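Long-range contact in appr-1-p processing domain protein (Thermus aquaticus Y51MC23, PDB 5M31), which is of unknown function but belongs to the macro domain family: residues V31-M37 with N52-V57. Numbering follows the deposited sequence.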
# COMPACT_ATOMS: atom_id res chain seq x y z
N VAL A 31 -2.23 5.79 -2.40
CA VAL A 31 -2.56 7.15 -2.10
C VAL A 31 -1.90 8.11 -3.10
O VAL A 31 -1.14 7.70 -3.98
CB VAL A 31 -2.24 7.57 -0.66
CG1 VAL A 31 -3.00 6.67 0.29
CG2 VAL A 31 -0.74 7.52 -0.40
N ASN A 32 -2.24 9.35 -2.97
CA ASN A 32 -1.53 10.45 -3.66
C ASN A 32 -0.81 11.28 -2.61
O ASN A 32 -0.80 10.93 -1.41
CB ASN A 32 -2.51 11.31 -4.43
CG ASN A 32 -3.60 11.90 -3.53
OD1 ASN A 32 -3.36 12.82 -2.76
ND2 ASN A 32 -4.78 11.30 -3.59
N THR A 33 -0.11 12.32 -3.05
CA THR A 33 0.73 13.09 -2.15
C THR A 33 0.13 14.41 -1.75
O THR A 33 0.78 15.21 -1.09
CB THR A 33 2.11 13.35 -2.77
OG1 THR A 33 1.96 14.27 -3.85
CG2 THR A 33 2.76 12.04 -3.21
N VAL A 34 -1.09 14.67 -2.19
CA VAL A 34 -1.76 15.96 -1.90
C VAL A 34 -2.84 15.94 -0.81
O VAL A 34 -3.44 16.96 -0.53
CB VAL A 34 -2.24 16.66 -3.21
CG1 VAL A 34 -1.06 16.76 -4.15
CG2 VAL A 34 -3.39 15.91 -3.87
N GLY A 35 -3.04 14.80 -0.16
CA GLY A 35 -3.80 14.76 1.08
C GLY A 35 -5.27 14.50 0.88
O GLY A 35 -6.08 14.86 1.73
N VAL A 36 -5.60 13.81 -0.21
CA VAL A 36 -6.98 13.49 -0.54
C VAL A 36 -7.20 11.97 -0.67
O VAL A 36 -6.43 11.27 -1.34
CB VAL A 36 -7.33 14.20 -1.87
CG1 VAL A 36 -8.64 13.70 -2.44
CG2 VAL A 36 -7.36 15.69 -1.64
N MET A 37 -8.22 11.45 0.02
CA MET A 37 -8.61 10.06 -0.17
C MET A 37 -10.05 10.08 -0.62
O MET A 37 -10.95 9.95 0.18
CB MET A 37 -8.44 9.24 1.14
CG MET A 37 -7.00 9.08 1.57
SD MET A 37 -6.97 7.69 2.75
CE MET A 37 -5.36 8.00 3.47
N ASN A 52 -5.98 6.89 10.52
CA ASN A 52 -4.96 6.83 9.46
C ASN A 52 -5.15 7.97 8.49
O ASN A 52 -4.18 8.64 8.13
CB ASN A 52 -5.01 5.53 8.72
CG ASN A 52 -4.04 5.46 7.57
OD1 ASN A 52 -2.84 5.39 7.75
ND2 ASN A 52 -4.60 5.55 6.35
N TYR A 53 -6.40 8.23 8.11
CA TYR A 53 -6.66 9.33 7.16
C TYR A 53 -6.22 10.67 7.73
O TYR A 53 -5.48 11.43 7.06
CB TYR A 53 -8.14 9.37 6.80
CG TYR A 53 -8.51 10.60 5.99
CD1 TYR A 53 -8.05 10.75 4.70
CD2 TYR A 53 -9.23 11.64 6.55
CE1 TYR A 53 -8.29 11.92 3.99
CE2 TYR A 53 -9.54 12.77 5.81
CZ TYR A 53 -9.10 12.87 4.52
OH TYR A 53 -9.36 14.02 3.79
N GLN A 54 -6.57 10.95 8.98
CA GLN A 54 -6.15 12.23 9.59
C GLN A 54 -4.65 12.32 9.70
O GLN A 54 -4.08 13.36 9.43
CB GLN A 54 -6.80 12.44 10.97
CG GLN A 54 -8.34 12.65 10.97
CD GLN A 54 -8.87 13.76 10.03
OE1 GLN A 54 -8.21 14.77 9.76
NE2 GLN A 54 -10.10 13.57 9.55
N ALA A 55 -4.00 11.22 10.12
CA ALA A 55 -2.53 11.22 10.18
C ALA A 55 -1.89 11.46 8.83
O ALA A 55 -0.92 12.24 8.71
CB ALA A 55 -2.03 9.92 10.79
N TYR A 56 -2.48 10.84 7.81
CA TYR A 56 -2.04 11.00 6.42
C TYR A 56 -2.18 12.44 5.94
O TYR A 56 -1.27 13.01 5.30
CB TYR A 56 -2.80 10.05 5.52
CG TYR A 56 -2.83 10.43 4.06
CD1 TYR A 56 -1.79 10.08 3.18
CD2 TYR A 56 -3.92 11.10 3.56
CE1 TYR A 56 -1.83 10.42 1.83
CE2 TYR A 56 -3.96 11.45 2.25
CZ TYR A 56 -2.96 11.07 1.36
OH TYR A 56 -3.08 11.54 0.01
N VAL A 57 -3.30 13.06 6.25
CA VAL A 57 -3.49 14.46 5.88
C VAL A 57 -2.40 15.33 6.50
O VAL A 57 -1.79 16.17 5.79
CB VAL A 57 -4.87 14.97 6.27
CG1 VAL A 57 -4.96 16.47 6.16
CG2 VAL A 57 -5.92 14.28 5.39
O HOH W 1 -5.02 9.24 -1.42
O HOH W 2 -10.05 13.21 1.27
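The Tyr56 ring reaches from helix 50-61 into the loop 31-37, and the terminal methyl of Met37 lies over one of its faces, CE 3.4 Å from CD2 and displaced toward the rim. This CH-pi contact is delivered by a methionine chain extended beyond CG, which runs alongside the Tyr53 side chain but heads the other way. There CG meets CD1 of Tyr53 at 3.7 Å, near the ring plane, while the sulfur makes Met-aromatic contacts with both rings, at the edge of Tyr53 and obliquely to Tyr56. On the same side of the Tyr56 ring as the methyl, farther toward the hydroxyl, CB of Val31 lies oblique to CE1.

The phenol illustrates how one buried hydroxyl can pin a loop without regular structure. Tyr56 OH donates to Asn32 O at 2.8 Å, approaching from above the carbonyl plane, and takes a weak bond from Gly35 N; water 1 adds a further weak one. Asn32 holds the turn from within: OD1 receives Val34 N in the carbonyl plane on a lone pair, forming an Asx turn, and ND2 reaches forward along the chain to Val36 O at 2.8 Å. Its amide stands 73° from the phenol ring. Gly35 brings its CA to 3.5 Å from Tyr56 CE2, on the opposite side, and its carbonyl oxygen to 3.7 Å from Val57 CG2. A second water bridges Met37 N and Tyr53 OH.

Lys46 of helix 40-48 bonds to Met37 O and makes a cation-pi contact with Tyr53. In this macro domain, an alpha/beta/alpha fold, the loop leaves strand 26-31, docks on helix 50-61 and leads into helix 40-48, while Asn86 of the adjacent strand 83-88 touches Val31 and Met37 and hydrogen-bonds to Asn52.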